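Local coordinates for protein beta-hexosaminidase (Neisseria gonorrhoeae, PDB 6JTJ) that probably takes part in peptidoglycan recycling by hydrolysing terminal beta-1,4-linked N-acetylglucosamine from peptide-linked cell-wall fragments, at residues C[209-212]-C[213-217]; C[174-177]-C[178-182]; C[343-346]-C[347-351]. All blocks are in the same frame, centred on the assembly; numbering follows the deposited sequence.

Contact 1: C[209-212]-C[213-217]; sequences GKHF and PGHGF. With NAG (2-acetamido-2-deoxy-beta-D-glucopyranose), chain I.
P213 lies against the ring of F212, the residue just before it. Its CB stands 3.8 Å from the centroid of the F212 ring, straight above the face, in a CH-pi contact. The peptide bond between the two is cis. CG of F212 lies beside its own carbonyl carbon (chi1 178°), which brings the ring against the proline that follows. G214 comes next and closes the turn. Its N donates a weak bond of 2.8 Å to O of H211, with an N-H...O angle of 127°. This sequence, KHFPGHG, is a NagZ signature of glycoside hydrolase family 3. It spans the end of strand 208-212 and the loop after it. K210 NZ donates to O4 of the bound N-acetylglucosamine at 3.0 Å and to its O3 at 3.2 Å. H211 NE2 shares a bond of 2.9 Å with that O3, at the edge of the imidazole. The other ring nitrogen, ND1, is held by D168. A second cis peptide precedes H211. H215 then turns its ring edge toward the H211 face, an edge-to-face pair with centroids 5.5 Å apart and planes at 71°. D168 also accepts from H215 N, tying both histidines to one carboxylate.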
loop_
_atom_site.group_PDB
_atom_site.type_symbol
_atom_site.label_atom_id
_atom_site.label_comp_id
_atom_site.label_asym_id
_atom_site.label_seq_id
_atom_site.Cartn_x
_atom_site.Cartn_y
_atom_site.Cartn_z
ATOM N N GLY C 209 7.951 16.706 -0.408
ATOM C CA GLY C 209 8.707 15.476 -0.411
ATOM C C GLY C 209 8.082 14.436 0.501
ATOM O O GLY C 209 7.651 14.773 1.587
ATOM N N LYS C 210 8.037 13.188 0.051
ATOM C CA LYS C 210 7.445 12.094 0.818
ATOM C C LYS C 210 8.356 10.872 0.741
ATOM O O LYS C 210 8.942 10.650 -0.317
ATOM C CB LYS C 210 6.099 11.689 0.201
ATOM C CG LYS C 210 5.216 12.844 -0.176
ATOM C CD LYS C 210 3.759 12.402 -0.347
ATOM C CE LYS C 210 3.515 11.609 -1.614
ATOM N NZ LYS C 210 2.086 11.779 -2.046
ATOM N N HIS C 211 8.476 10.037 1.789
ATOM C CA HIS C 211 7.869 10.193 3.106
ATOM C C HIS C 211 9.016 10.226 4.093
ATOM O O HIS C 211 9.689 9.230 4.294
ATOM C CB HIS C 211 6.926 9.029 3.404
ATOM C CG HIS C 211 5.883 8.833 2.361
ATOM N ND1 HIS C 211 6.146 8.239 1.142
ATOM C CD2 HIS C 211 4.567 9.149 2.349
ATOM C CE1 HIS C 211 5.037 8.185 0.431
ATOM N NE2 HIS C 211 4.068 8.735 1.137
ATOM N N PHE C 212 9.252 11.395 4.678
ATOM C CA PHE C 212 10.427 11.643 5.505
ATOM C C PHE C 212 10.437 10.724 6.717
ATOM O O PHE C 212 9.417 10.608 7.395
ATOM C CB PHE C 212 10.423 13.091 6.001
ATOM C CG PHE C 212 11.577 13.421 6.899
ATOM C CD1 PHE C 212 12.797 13.817 6.359
ATOM C CD2 PHE C 212 11.450 13.335 8.259
ATOM C CE1 PHE C 212 13.865 14.107 7.163
ATOM C CE2 PHE C 212 12.524 13.647 9.090
ATOM C CZ PHE C 212 13.725 14.038 8.545
ATOM N N PRO C 213 11.593 10.135 7.050
ATOM C CA PRO C 213 12.917 10.243 6.469
ATOM C C PRO C 213 13.263 9.162 5.436
ATOM O O PRO C 213 14.449 9.037 5.061
ATOM C CB PRO C 213 13.809 10.076 7.691
ATOM C CG PRO C 213 13.077 9.051 8.495
ATOM C CD PRO C 213 11.622 9.310 8.269
ATOM N N GLY C 214 12.260 8.432 4.940
ATOM C CA GLY C 214 12.481 7.437 3.879
ATOM C C GLY C 214 11.704 6.166 4.123
ATOM O O GLY C 214 11.948 5.460 5.088
ATOM N N HIS C 215 10.755 5.891 3.238
ATOM C CA HIS C 215 9.827 4.767 3.366
ATOM C C HIS C 215 10.277 3.553 2.532
ATOM O O HIS C 215 9.613 2.506 2.528
ATOM C CB HIS C 215 8.452 5.235 2.870
ATOM C CG HIS C 215 7.287 4.483 3.435
ATOM N ND1 HIS C 215 7.173 3.109 3.364
ATOM C CD2 HIS C 215 6.147 4.922 4.028
ATOM C CE1 HIS C 215 6.031 2.729 3.916
ATOM N NE2 HIS C 215 5.390 3.809 4.331
ATOM N N GLY C 216 11.363 3.696 1.797
ATOM C CA GLY C 216 11.726 2.695 0.814
ATOM C C GLY C 216 12.215 1.343 1.314
ATOM O O GLY C 216 12.195 0.374 0.566
ATOM N N PHE C 217 12.734 1.296 2.530
ATOM C CA PHE C 217 13.447 0.111 3.002
ATOM C C PHE C 217 12.532 -0.885 3.721
ATOM O O PHE C 217 12.773 -2.080 3.673
ATOM C CB PHE C 217 14.622 0.490 3.910
ATOM C CG PHE C 217 15.519 -0.677 4.258
ATOM C CD1 PHE C 217 16.523 -1.081 3.387
ATOM C CD2 PHE C 217 15.349 -1.382 5.440
ATOM C CE1 PHE C 217 17.377 -2.148 3.704
ATOM C CE2 PHE C 217 16.184 -2.442 5.765
ATOM C CZ PHE C 217 17.204 -2.828 4.889
HETATM C C1 NAG I . -0.632 8.771 2.918
HETATM C C2 NAG I . 0.222 8.432 1.687
HETATM C C3 NAG I . 0.827 9.688 1.106
HETATM C C4 NAG I . -0.242 10.755 0.881
HETATM C C5 NAG I . -0.955 11.100 2.173
HETATM C C6 NAG I . -2.147 12.026 1.915
HETATM C C7 NAG I . 1.703 6.452 1.307
HETATM C C8 NAG I . 0.901 6.156 0.110
HETATM N N2 NAG I . 1.305 7.530 1.992
HETATM O O1 NAG I . -1.575 7.744 3.164
HETATM O O3 NAG I . 1.490 9.355 -0.093
HETATM O O4 NAG I . 0.299 11.917 0.304
HETATM O O5 NAG I . -1.460 9.911 2.746
HETATM O O6 NAG I . -3.152 11.432 1.111
HETATM O O7 NAG I . 2.640 5.707 1.640
#

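Contact 2: C[174-177]-C[178-182]; sequences CAVI and GNRSF. With NAG (2-acetamido-2-deoxy-beta-D-glucopyranose), chain I.
The guanidinium of R180 meets V176 at its edge, O of V176 in plane. The acetamide carbon C7 of the bound N-acetylglucosamine also comes to the edge, though its place is less certain; I177 CD1 approaches obliquely, 4.0 Å from R180 NH1. NH1 lies 2.9 Å from O of V176, a doubtful bond because NH1 is less surely placed. NH2 makes a weak bond of 3.0 Å to O3 of the sugar. NE forms a salt bridge with E107, the firmer anchor of this predicted substrate-binding arginine. The aliphatic part, CB to CD, runs alongside O of I177; a bend at chi3 (67°) turns the guanidinium toward O of V176 and the sugar. Backbone bonds fix the loop itself. G178 N donates to O of C174 at 2.8 Å, in the carbonyl plane, and R180 N donates to O of I177 at 2.8 Å, from above the carbonyl plane. I177 CG2 rests on S181 CB at 3.9 Å, while S181 OG bonds to D168 O. A175, V176, N179 and R180 pack on the second subunit. This loop joins strand 161-162 to helix 186-202; R180 and I177 lean on H211 of strand 208-212, and F182 packs between helices 124-134 and 186-202.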
loop_
_atom_site.group_PDB
_atom_site.type_symbol
_atom_site.label_atom_id
_atom_site.label_comp_id
_atom_site.label_asym_id
_atom_site.label_seq_id
_atom_site.Cartn_x
_atom_site.Cartn_y
_atom_site.Cartn_z
ATOM N N CYS C 174 9.401 -2.411 -0.601
ATOM C CA CYS C 174 8.142 -1.778 -0.190
ATOM C C CYS C 174 7.142 -1.674 -1.337
ATOM O O CYS C 174 7.262 -0.795 -2.207
ATOM C CB CYS C 174 8.405 -0.375 0.351
ATOM S SG CYS C 174 6.976 0.244 1.262
ATOM N N ALA C 175 6.163 -2.559 -1.335
ATOM C CA ALA C 175 5.201 -2.647 -2.442
ATOM C C ALA C 175 4.319 -1.417 -2.529
ATOM O O ALA C 175 4.000 -0.959 -3.605
ATOM C CB ALA C 175 4.315 -3.879 -2.276
ATOM N N VAL C 176 3.917 -0.875 -1.392
ATOM C CA VAL C 176 3.045 0.272 -1.402
ATOM C C VAL C 176 3.707 1.491 -2.067
ATOM O O VAL C 176 3.006 2.375 -2.574
ATOM C CB VAL C 176 2.463 0.585 0.000
ATOM C CG1 VAL C 176 3.497 1.133 0.982
ATOM C CG2 VAL C 176 1.310 1.559 -0.131
ATOM N N ILE C 177 5.036 1.587 -1.977
ATOM C CA ILE C 177 5.763 2.627 -2.687
ATOM C C ILE C 177 5.913 2.123 -4.109
ATOM O O ILE C 177 5.397 2.735 -5.024
ATOM C CB ILE C 177 7.135 2.955 -2.058
ATOM C CG1 ILE C 177 6.989 3.440 -0.606
ATOM C CG2 ILE C 177 7.882 3.997 -2.886
ATOM C CD1 ILE C 177 6.073 4.619 -0.403
ATOM N N GLY C 178 6.568 0.987 -4.268
ATOM C CA GLY C 178 6.665 0.323 -5.554
ATOM C C GLY C 178 7.208 1.176 -6.674
ATOM O O GLY C 178 8.272 1.766 -6.534
ATOM N N ASN C 179 6.435 1.312 -7.741
ATOM C CA ASN C 179 6.851 2.135 -8.830
ATOM C C ASN C 179 6.665 3.667 -8.588
ATOM O O ASN C 179 6.933 4.471 -9.456
ATOM C CB ASN C 179 6.217 1.625 -10.120
ATOM C CG ASN C 179 4.737 1.985 -10.231
ATOM O OD1 ASN C 179 4.197 2.709 -9.405
ATOM N ND2 ASN C 179 4.089 1.499 -11.281
ATOM N N ARG C 180 6.218 4.062 -7.408
ATOM C CA ARG C 180 6.105 5.474 -7.074
ATOM C C ARG C 180 7.466 6.113 -6.801
ATOM O O ARG C 180 7.565 7.344 -6.774
ATOM C CB ARG C 180 5.222 5.668 -5.875
ATOM C CG ARG C 180 3.768 5.239 -6.117
ATOM C CD ARG C 180 3.068 4.999 -4.805
ATOM N NE ARG C 180 2.909 6.247 -4.077
ATOM C CZ ARG C 180 2.598 6.328 -2.791
ATOM N NH1 ARG C 180 2.456 5.220 -2.083
ATOM N NH2 ARG C 180 2.442 7.517 -2.214
ATOM N N SER C 181 8.485 5.283 -6.578
ATOM C CA SER C 181 9.840 5.765 -6.378
ATOM C C SER C 181 10.543 5.927 -7.733
ATOM O O SER C 181 10.361 5.106 -8.638
ATOM C CB SER C 181 10.612 4.789 -5.501
ATOM O OG SER C 181 11.990 5.031 -5.541
ATOM N N PHE C 182 11.332 7.003 -7.862
ATOM C CA PHE C 182 12.077 7.266 -9.087
ATOM C C PHE C 182 13.070 6.151 -9.398
ATOM O O PHE C 182 13.182 5.742 -10.540
ATOM C CB PHE C 182 12.904 8.549 -8.979
ATOM C CG PHE C 182 12.115 9.820 -9.078
ATOM C CD1 PHE C 182 11.603 10.260 -10.287
ATOM C CD2 PHE C 182 11.901 10.604 -7.952
ATOM C CE1 PHE C 182 10.897 11.445 -10.376
ATOM C CE2 PHE C 182 11.208 11.787 -8.044
ATOM C CZ PHE C 182 10.694 12.209 -9.251
HETATM C C1 NAG I . -0.632 8.771 2.918
HETATM C C2 NAG I . 0.222 8.432 1.687
HETATM C C3 NAG I . 0.827 9.688 1.106
HETATM C C4 NAG I . -0.242 10.755 0.881
HETATM C C5 NAG I . -0.955 11.100 2.173
HETATM C C6 NAG I . -2.147 12.026 1.915
HETATM C C7 NAG I . 1.703 6.452 1.307
HETATM C C8 NAG I . 0.901 6.156 0.110
HETATM N N2 NAG I . 1.305 7.530 1.992
HETATM O O1 NAG I . -1.575 7.744 3.164
HETATM O O3 NAG I . 1.490 9.355 -0.093
HETATM O O4 NAG I . 0.299 11.917 0.304
HETATM O O5 NAG I . -1.460 9.911 2.746
HETATM O O6 NAG I . -3.152 11.432 1.111
HETATM O O7 NAG I . 2.640 5.707 1.640
#

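Contact 3: C[343-346]-C[347-351]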
loop_
_atom_site.group_PDB
_atom_site.type_symbol
_atom_site.label_atom_id
_atom_site.label_comp_id
_atom_site.label_asym_id
_atom_site.label_seq_id
_atom_site.Cartn_x
_atom_site.Cartn_y
_atom_site.Cartn_z
ATOM N N ASN C 343 2.272 29.341 16.706
ATOM C CA ASN C 343 3.226 29.006 15.647
ATOM C C ASN C 343 3.355 30.216 14.753
ATOM O O ASN C 343 2.585 30.384 13.822
ATOM C CB ASN C 343 2.735 27.781 14.867
ATOM C CG ASN C 343 3.716 27.306 13.802
ATOM O OD1 ASN C 343 4.712 27.961 13.514
ATOM N ND2 ASN C 343 3.399 26.161 13.181
ATOM N N GLN C 344 4.310 31.077 15.085
ATOM C CA GLN C 344 4.542 32.316 14.354
ATOM C C GLN C 344 4.948 32.087 12.898
ATOM O O GLN C 344 4.856 33.003 12.093
ATOM C CB GLN C 344 5.644 33.135 15.027
ATOM C CG GLN C 344 5.294 33.678 16.390
ATOM C CD GLN C 344 6.497 34.097 17.243
ATOM O OE1 GLN C 344 7.173 35.088 16.951
ATOM N NE2 GLN C 344 6.746 33.355 18.331
ATOM N N ASP C 345 5.410 30.878 12.575
ATOM C CA ASP C 345 5.840 30.552 11.220
ATOM C C ASP C 345 4.725 30.020 10.324
ATOM O O ASP C 345 4.886 29.941 9.110
ATOM C CB ASP C 345 6.960 29.534 11.298
ATOM C CG ASP C 345 8.177 30.071 12.022
ATOM O OD1 ASP C 345 8.665 31.142 11.621
ATOM O OD2 ASP C 345 8.663 29.417 12.965
ATOM N N LEU C 346 3.576 29.693 10.910
ATOM C CA LEU C 346 2.544 28.995 10.169
ATOM C C LEU C 346 2.092 29.785 8.951
ATOM O O LEU C 346 1.961 29.224 7.865
ATOM C CB LEU C 346 1.350 28.671 11.063
ATOM C CG LEU C 346 0.267 27.768 10.426
ATOM C CD1 LEU C 346 0.766 26.438 9.874
ATOM C CD2 LEU C 346 -0.863 27.473 11.406
ATOM N N ALA C 347 1.801 31.072 9.141
ATOM C CA ALA C 347 1.200 31.883 8.084
ATOM C C ALA C 347 2.092 31.935 6.864
ATOM O O ALA C 347 1.596 31.811 5.742
ATOM C CB ALA C 347 0.910 33.305 8.578
ATOM N N GLY C 348 3.389 32.111 7.092
ATOM C CA GLY C 348 4.362 32.139 6.008
ATOM C C GLY C 348 4.534 30.776 5.359
ATOM O O GLY C 348 4.710 30.672 4.136
ATOM N N ARG C 349 4.507 29.724 6.175
ATOM C CA ARG C 349 4.606 28.356 5.665
ATOM C C ARG C 349 3.425 27.981 4.761
ATOM O O ARG C 349 3.624 27.361 3.726
ATOM C CB ARG C 349 4.771 27.367 6.828
ATOM C CG ARG C 349 6.178 27.388 7.390
ATOM C CD ARG C 349 6.337 26.590 8.669
ATOM N NE ARG C 349 7.726 26.643 9.125
ATOM C CZ ARG C 349 8.134 26.313 10.338
ATOM N NH1 ARG C 349 7.272 25.877 11.247
ATOM N NH2 ARG C 349 9.414 26.406 10.650
ATOM N N TRP C 350 2.204 28.319 5.162
ATOM C CA TRP C 350 1.050 28.147 4.274
ATOM C C TRP C 350 1.210 28.996 3.002
ATOM O O TRP C 350 0.912 28.548 1.902
ATOM C CB TRP C 350 -0.250 28.598 4.948
ATOM C CG TRP C 350 -1.023 27.616 5.822
ATOM C CD1 TRP C 350 -1.370 27.801 7.132
ATOM C CD2 TRP C 350 -1.632 26.374 5.427
ATOM N NE1 TRP C 350 -2.123 26.752 7.576
ATOM C CE2 TRP C 350 -2.323 25.873 6.550
ATOM C CE3 TRP C 350 -1.666 25.649 4.237
ATOM C CZ2 TRP C 350 -3.021 24.671 6.526
ATOM C CZ3 TRP C 350 -2.377 24.451 4.207
ATOM C CH2 TRP C 350 -3.040 23.976 5.341
ATOM N N GLN C 351 1.626 30.247 3.168
ATOM C CA GLN C 351 1.632 31.189 2.059
ATOM C C GLN C 351 2.641 30.812 0.989
ATOM O O GLN C 351 2.378 30.987 -0.192
ATOM C CB GLN C 351 1.878 32.641 2.539
ATOM C CG GLN C 351 1.690 33.707 1.426
ATOM C CD GLN C 351 0.440 33.536 0.496
ATOM O OE1 GLN C 351 -0.626 33.015 0.874
ATOM N NE2 GLN C 351 0.594 33.974 -0.754
HETATM O O HOH W 1 1.855 32.109 11.767
HETATM O O HOH W 2 4.802 33.208 9.525
#
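L346 and W350 pack side by side at the start of helix 346-352, which is entered through an Asx turn and a type I beta turn from N343 to L346. This is the tight part. L346 CG lies 3.7 Å from W350 CD1, and both side chains press on I321 of strand 321-323. W350 NE1 is satisfied by G45 O. W350 N donates to L346 O at 2.9 Å, an almost straight bond (173°), and R349 N donates to D345 O at 3.0 Å. With CG of N343 anti to its own N (chi1 -176°), OD1 can accept from D345 N at 3.1 Å as a capping bond. The D345 side is looser and faces solvent. R349 stretches out so that D345 CB sits over one face of its guanidinium, 3.5 Å above the plane. The D345 carboxylate makes only a long salt bridge: OD2 is 3.9 Å from R349 NH2, well out of the guanidinium plane, and no N-H points at it. D320 is the stronger partner of R349 and also accepts from N343 ND2. One water links N343 O to A347 N. Another donates to Q344 O at 2.6 Å and accepts from G348 N.

In the fold
Contact 2 comes first along the chain, in the loop between strand 161-162 and helix 186-202. Contact 1 follows, where strand 208-212 turns into the loop that leads to helix 233-238. Contact 3 opens helix 346-352 after helix 328-335. Each closes a short local turn; the three run in series, and none nests or crosses. Contacts 1 and 2 touch: H215 ND1 lies 3.6 Å from C174 SG. Both line one sugar site at the barrel strands. Contact 3 is about 31 Å from contact 2, centre to centre, across the chain's centre, and packs its helix on strand 321-323.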